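Local coordinates for FACT-Spt16 (Cicer arietinum, PDB 5CE6), which probably acts as a histone chaperone in transcription through the FACT complex, its N-terminal domain being linked to binding of histones H3-H4, at residues V331-K334 and A335-A338; I397-E400 and G401-F404. One frame throughout, in Å; residues are numbered along the deposited sequence.

Interaction 1. Residues V331-K334 and A335-A338; sequences VLLK and AQEA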
ATOM      1  N   VAL A 331      -9.898  24.530   0.282  1.00 12.84           N
ATOM      2  CA  VAL A 331     -10.719  23.735  -0.633  1.00 12.82           C
ATOM      3  C   VAL A 331     -10.277  22.269  -0.646  1.00 13.34           C
ATOM      4  O   VAL A 331     -11.110  21.350  -0.607  1.00 12.92           O
ATOM      5  CB  VAL A 331     -10.708  24.321  -2.050  1.00 15.57           C
ATOM      6  CG1 VAL A 331     -11.489  23.433  -3.009  1.00 18.29           C
ATOM      7  CG2 VAL A 331     -11.301  25.736  -2.038  1.00 15.64           C
ATOM      8  N   LEU A 332      -8.966  22.049  -0.683  1.00 12.79           N
ATOM      9  CA  LEU A 332      -8.435  20.683  -0.642  1.00 10.66           C
ATOM     10  C   LEU A 332      -8.866  19.955   0.623  1.00 10.99           C
ATOM     11  O   LEU A 332      -9.252  18.788   0.570  1.00 13.39           O
ATOM     12  CB  LEU A 332      -6.907  20.683  -0.747  1.00 10.26           C
ATOM     13  CG  LEU A 332      -6.321  19.264  -0.747  1.00  9.57           C
ATOM     14  CD1 LEU A 332      -6.781  18.544  -2.012  1.00 12.52           C
ATOM     15  CD2 LEU A 332      -4.796  19.324  -0.697  1.00 12.41           C
ATOM     16  N   LEU A 333      -8.776  20.631   1.763  1.00 11.97           N
ATOM     17  CA  LEU A 333      -9.200  20.030   3.024  1.00 13.76           C
ATOM     18  C   LEU A 333     -10.681  19.633   3.005  1.00 12.88           C
ATOM     19  O   LEU A 333     -11.046  18.527   3.429  1.00 11.67           O
ATOM     20  CB  LEU A 333      -8.889  20.978   4.193  1.00 11.84           C
ATOM     21  CG  LEU A 333      -9.392  20.549   5.574  1.00 12.79           C
ATOM     22  CD1 LEU A 333      -8.846  19.179   5.961  1.00 12.86           C
ATOM     23  CD2 LEU A 333      -8.982  21.587   6.595  1.00 19.56           C
ATOM     24  N   LYS A 334     -11.529  20.524   2.507  1.00 15.11           N
ATOM     25  CA  LYS A 334     -12.968  20.265   2.453  1.00 14.11           C
ATOM     26  C   LYS A 334     -13.243  19.105   1.491  1.00 15.22           C
ATOM     27  O   LYS A 334     -14.102  18.256   1.747  1.00 13.13           O
ATOM     28  CB  LYS A 334     -13.701  21.543   2.026  1.00 13.02           C
ATOM     29  CG  LYS A 334     -15.213  21.455   1.996  1.00 18.05           C
ATOM     30  CD  LYS A 334     -15.789  22.831   1.646  1.00 20.95           C
ATOM     31  CE  LYS A 334     -17.296  22.794   1.464  1.00 31.49           C
ATOM     32  NZ  LYS A 334     -17.817  24.173   1.199  1.00 32.72           N
ATOM     33  N   ALA A 335     -12.489  19.056   0.396  1.00 11.96           N
ATOM     34  CA  ALA A 335     -12.638  17.973  -0.570  1.00 11.65           C
ATOM     35  C   ALA A 335     -12.189  16.636   0.007  1.00 10.58           C
ATOM     36  O   ALA A 335     -12.843  15.608  -0.203  1.00 12.55           O
ATOM     37  CB  ALA A 335     -11.886  18.287  -1.854  1.00 13.18           C
ATOM     38  N   GLN A 336     -11.060  16.640   0.714  1.00 10.24           N
ATOM     39  CA  GLN A 336     -10.567  15.407   1.326  1.00 10.89           C
ATOM     40  C   GLN A 336     -11.552  14.892   2.365  1.00 13.35           C
ATOM     41  O   GLN A 336     -11.807  13.690   2.454  1.00 12.92           O
ATOM     42  CB  GLN A 336      -9.197  15.618   1.979  1.00 10.12           C
ATOM     43  CG  GLN A 336      -8.482  14.279   2.320  1.00 11.68           C
ATOM     44  CD  GLN A 336      -7.843  14.266   3.700  1.00 12.75           C
ATOM     45  OE1 GLN A 336      -8.105  15.132   4.529  1.00 12.27           O
ATOM     46  NE2 GLN A 336      -7.000  13.260   3.955  1.00  9.56           N
ATOM     47  N   GLU A 337     -12.096  15.802   3.165  1.00 12.31           N
ATOM     48  CA  GLU A 337     -13.083  15.425   4.177  1.00 15.32           C
ATOM     49  C   GLU A 337     -14.335  14.852   3.520  1.00 16.08           C
ATOM     50  O   GLU A 337     -14.995  13.980   4.092  1.00 14.32           O
ATOM     51  CB  GLU A 337     -13.479  16.628   5.035  1.00 17.90           C
ATOM     52  CG  GLU A 337     -12.390  17.148   5.964  1.00 20.24           C
ATOM     53  CD  GLU A 337     -12.721  18.533   6.528  1.00 27.68           C
ATOM     54  OE1 GLU A 337     -13.475  19.299   5.880  1.00 32.40           O
ATOM     55  OE2 GLU A 337     -12.221  18.857   7.622  1.00 23.23           O
ATOM     56  N   ALA A 338     -14.668  15.349   2.330  1.00 14.52           N
ATOM     57  CA  ALA A 338     -15.845  14.867   1.607  1.00 12.70           C
ATOM     58  C   ALA A 338     -15.641  13.438   1.110  1.00 12.50           C
ATOM     59  O   ALA A 338     -16.578  12.632   1.114  1.00 14.98           O
ATOM     60  CB  ALA A 338     -16.213  15.810   0.445  1.00 15.52           C
TER
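Leu332 O accepts the backbone N-H of Gln336 at 2.8 Å, one of four successive bonds, each spanning four residues, that make 331-338 a regular alpha helix. Val331 O takes the N-H of Ala335 at 2.9 Å, and Leu333 O that of Glu337 at the same N-to-O separation. The last of the four, from Ala338 N to Lys334 O, is the least straight, with 138° at the hydrogen.

Polar side chains project from the helix rather than bonding to one another. Lys334, extended all the way along its chain, carries NZ to a salt bridge with Asp363. On another side the Gln336 amide is bonded at both ends, OE1 to Lys449 and NE2 to Asp431, so a buried polar group is satisfied and its rotation set.

Among the side chains, Leu333 and Glu337 meet one turn apart, crossing at a slant. Glu337 swings its CG to the side opposite its own carbonyl carbon (chi1 -69°), which brings Glu337 CG to 3.2 Å from Leu333 O and lays the carboxylate by the leucine branch. There Glu337 OE2 lies 3.8 Å from Leu333 CD1, a van der Waals contact. Ala335 fits where the helix is closely covered: its methyl CB sits 3.4 Å from Val331 O and also meets Leu408 and Val359. Val331 and Leu332 add branched hydrocarbon against Phe410 of strand 403-414, and Leu332 reaches Leu427 and Leu429 of strand 424-435.

The chemistry is thus that of an amphipathic helix, 323-342, lying on a beta sheet of the M24-type pita-bread fold: aliphatic groups and one tethered amide turn inward, while Lys334, paired with Asp363, and Glu337 lie toward the solvent-exposed side.

Interaction 2. Residues I397-E400 and G401-F404; sequences IVKE and GMVF
Met402 and Lys399 are joined by two hydrogen bonds, one backbone and one to sulfur. The first runs from Met402 N to Lys399 O over 3.1 Å and closes a type II beta turn, Lys399 to Met402. The second is weak: Lys399 N points its hydrogen at Met402 SD, 3.3 Å away and nearly in line at 163°. Lys399 thus meets Met402 through both backbone polar groups, firmly at the carbonyl and weakly at N-H.

The turn depends on Gly401 at its third position, where phi is +95°. A CB on this residue would be driven into Glu400 O, a clash that the lack of a side chain avoids. The turn delivers the chain from the loop into strand 403-414 of an antiparallel sheet in the M24-type pita-bread fold, and backbone bonds from Gly401 and Met402 to Ile435 tie this entry to the neighbouring strand.

Van der Waals contacts come mostly from the methionine, whose unbranched, pliable chain can lie back along the preceding backbone. CG stands anti to its carbonyl carbon (chi1 -73°) and the rest is extended, carrying Met402 SD past Lys399 O to 3.9 Å from Val398 CA. The methyl Met402 CE ends 3.5 Å from Ile397 O and lies alongside the lysine stem, 4.0 Å from Lys399 CB. With an alanine here the sulfur and methyl are gone, so Lys399 N would probably lose its weak acceptor and a gap would open beside the backbone of Ile397 to Lys399.

Buried Val398 packs on Leu343, Leu349 and Ile435, as suits a compact branched residue. The charged side chains belong at the surface: Lys399 bends at its second torsion and its ammonium end turns off from the methionine, whereas Glu400 extends outward and touches Lys437.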
ATOM      1  N   ILE A 397     -17.860  -1.356  -4.470  1.00 22.26           N
ATOM      2  CA  ILE A 397     -18.663  -0.942  -3.322  1.00 19.30           C
ATOM      3  C   ILE A 397     -17.872  -1.041  -2.016  1.00 15.92           C
ATOM      4  O   ILE A 397     -17.225  -2.049  -1.751  1.00 19.27           O
ATOM      5  CB  ILE A 397     -19.930  -1.805  -3.214  1.00 23.27           C
ATOM      6  CG1 ILE A 397     -20.804  -1.603  -4.449  1.00 27.90           C
ATOM      7  CG2 ILE A 397     -20.706  -1.459  -1.959  1.00 25.99           C
ATOM      8  CD1 ILE A 397     -21.438  -0.243  -4.517  1.00 27.60           C
ATOM      9  N   VAL A 398     -17.919   0.021  -1.213  1.00 13.83           N
ATOM     10  CA  VAL A 398     -17.235   0.043   0.076  1.00 14.14           C
ATOM     11  C   VAL A 398     -17.844  -1.024   0.975  1.00 14.34           C
ATOM     12  O   VAL A 398     -19.069  -1.161   1.040  1.00 14.77           O
ATOM     13  CB  VAL A 398     -17.372   1.426   0.747  1.00 14.59           C
ATOM     14  CG1 VAL A 398     -16.766   1.416   2.143  1.00 12.55           C
ATOM     15  CG2 VAL A 398     -16.706   2.498  -0.106  1.00 17.28           C
ATOM     16  N   LYS A 399     -16.983  -1.791   1.638  1.00 13.04           N
ATOM     17  CA  LYS A 399     -17.415  -2.813   2.585  1.00 15.31           C
ATOM     18  C   LYS A 399     -16.743  -2.599   3.938  1.00 14.66           C
ATOM     19  O   LYS A 399     -15.607  -2.119   4.020  1.00 14.23           O
ATOM     20  CB  LYS A 399     -17.057  -4.213   2.063  1.00 18.67           C
ATOM     21  CG  LYS A 399     -17.741  -4.610   0.761  1.00 22.74           C
ATOM     22  CD  LYS A 399     -19.254  -4.561   0.880  1.00 34.30           C
ATOM     23  CE  LYS A 399     -19.940  -4.954  -0.433  1.00 44.08           C
ATOM     24  NZ  LYS A 399     -21.437  -4.896  -0.349  1.00 44.42           N
ATOM     25  N   GLU A 400     -17.450  -2.967   5.000  1.00 13.29           N
ATOM     26  CA  GLU A 400     -16.879  -3.024   6.339  1.00 15.77           C
ATOM     27  C   GLU A 400     -15.551  -3.783   6.334  1.00 16.12           C
ATOM     28  O   GLU A 400     -15.423  -4.843   5.706  1.00 18.42           O
ATOM     29  CB  GLU A 400     -17.873  -3.726   7.272  1.00 19.60           C
ATOM     30  CG  GLU A 400     -17.361  -4.029   8.661  1.00 32.38           C
ATOM     31  CD  GLU A 400     -18.410  -4.724   9.513  1.00 39.14           C
ATOM     32  OE1 GLU A 400     -19.583  -4.807   9.081  1.00 32.80           O
ATOM     33  OE2 GLU A 400     -18.058  -5.188  10.616  1.00 47.85           O
ATOM     34  N   GLY A 401     -14.549  -3.224   7.009  1.00 14.96           N
ATOM     35  CA  GLY A 401     -13.254  -3.872   7.093  1.00 12.60           C
ATOM     36  C   GLY A 401     -12.245  -3.401   6.064  1.00 14.37           C
ATOM     37  O   GLY A 401     -11.063  -3.717   6.168  1.00 13.73           O
ATOM     38  N   MET A 402     -12.695  -2.635   5.072  1.00 10.09           N
ATOM     39  CA  MET A 402     -11.754  -2.056   4.116  1.00 11.06           C
ATOM     40  C   MET A 402     -10.976  -0.950   4.807  1.00 12.15           C
ATOM     41  O   MET A 402     -11.464  -0.330   5.760  1.00 11.52           O
ATOM     42  CB  MET A 402     -12.481  -1.483   2.902  1.00 12.02           C
ATOM     43  CG  MET A 402     -13.032  -2.529   1.955  1.00 12.95           C
ATOM     44  SD  MET A 402     -13.850  -1.737   0.561  1.00 14.60           S
ATOM     45  CE  MET A 402     -14.182  -3.173  -0.458  1.00 14.72           C
ATOM     46  N   VAL A 403      -9.768  -0.702   4.314  1.00  8.65           N
ATOM     47  CA  VAL A 403      -8.896   0.302   4.891  1.00 10.58           C
ATOM     48  C   VAL A 403      -8.363   1.129   3.740  1.00  9.67           C
ATOM     49  O   VAL A 403      -7.918   0.575   2.731  1.00 10.40           O
ATOM     50  CB  VAL A 403      -7.726  -0.344   5.641  1.00 11.62           C
ATOM     51  CG1 VAL A 403      -6.835   0.733   6.233  1.00 10.74           C
ATOM     52  CG2 VAL A 403      -8.253  -1.250   6.735  1.00 12.08           C
ATOM     53  N   PHE A 404      -8.413   2.453   3.876  1.00  7.80           N
ATOM     54  CA  PHE A 404      -8.006   3.329   2.777  1.00  9.98           C
ATOM     55  C   PHE A 404      -6.927   4.334   3.167  1.00  8.69           C
ATOM     56  O   PHE A 404      -6.951   4.889   4.269  1.00 11.17           O
ATOM     57  CB  PHE A 404      -9.214   4.117   2.221  1.00 10.00           C
ATOM     58  CG  PHE A 404     -10.212   3.266   1.491  1.00 10.03           C
ATOM     59  CD1 PHE A 404     -10.000   2.906   0.167  1.00 13.34           C
ATOM     60  CD2 PHE A 404     -11.361   2.813   2.137  1.00  9.66           C
ATOM     61  CE1 PHE A 404     -10.920   2.111  -0.509  1.00 13.64           C
ATOM     62  CE2 PHE A 404     -12.285   2.020   1.465  1.00 13.53           C
ATOM     63  CZ  PHE A 404     -12.063   1.674   0.144  1.00 14.02           C
TER

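Interactions 1 and 2 lie in series along the chain, with centres about 20 Å apart and nearest atoms about 8 Å apart, so they do not touch. Both are partly buried and both adjoin strands 403-414 and 424-435: residues 331-338 cover them as a helix, whereas residues 397-404 lead into the first of them. Helix 349-363 is a neighbour of both. In interaction 1 a repeating ladder of backbone bonds leaves side chains to face sheet or solvent; in interaction 2 a single type II turn relies on a glycine and is supplemented by a weak N-H to sulfur bond. Each buries aliphatic groups and keeps a lysine and a glutamate at the surface.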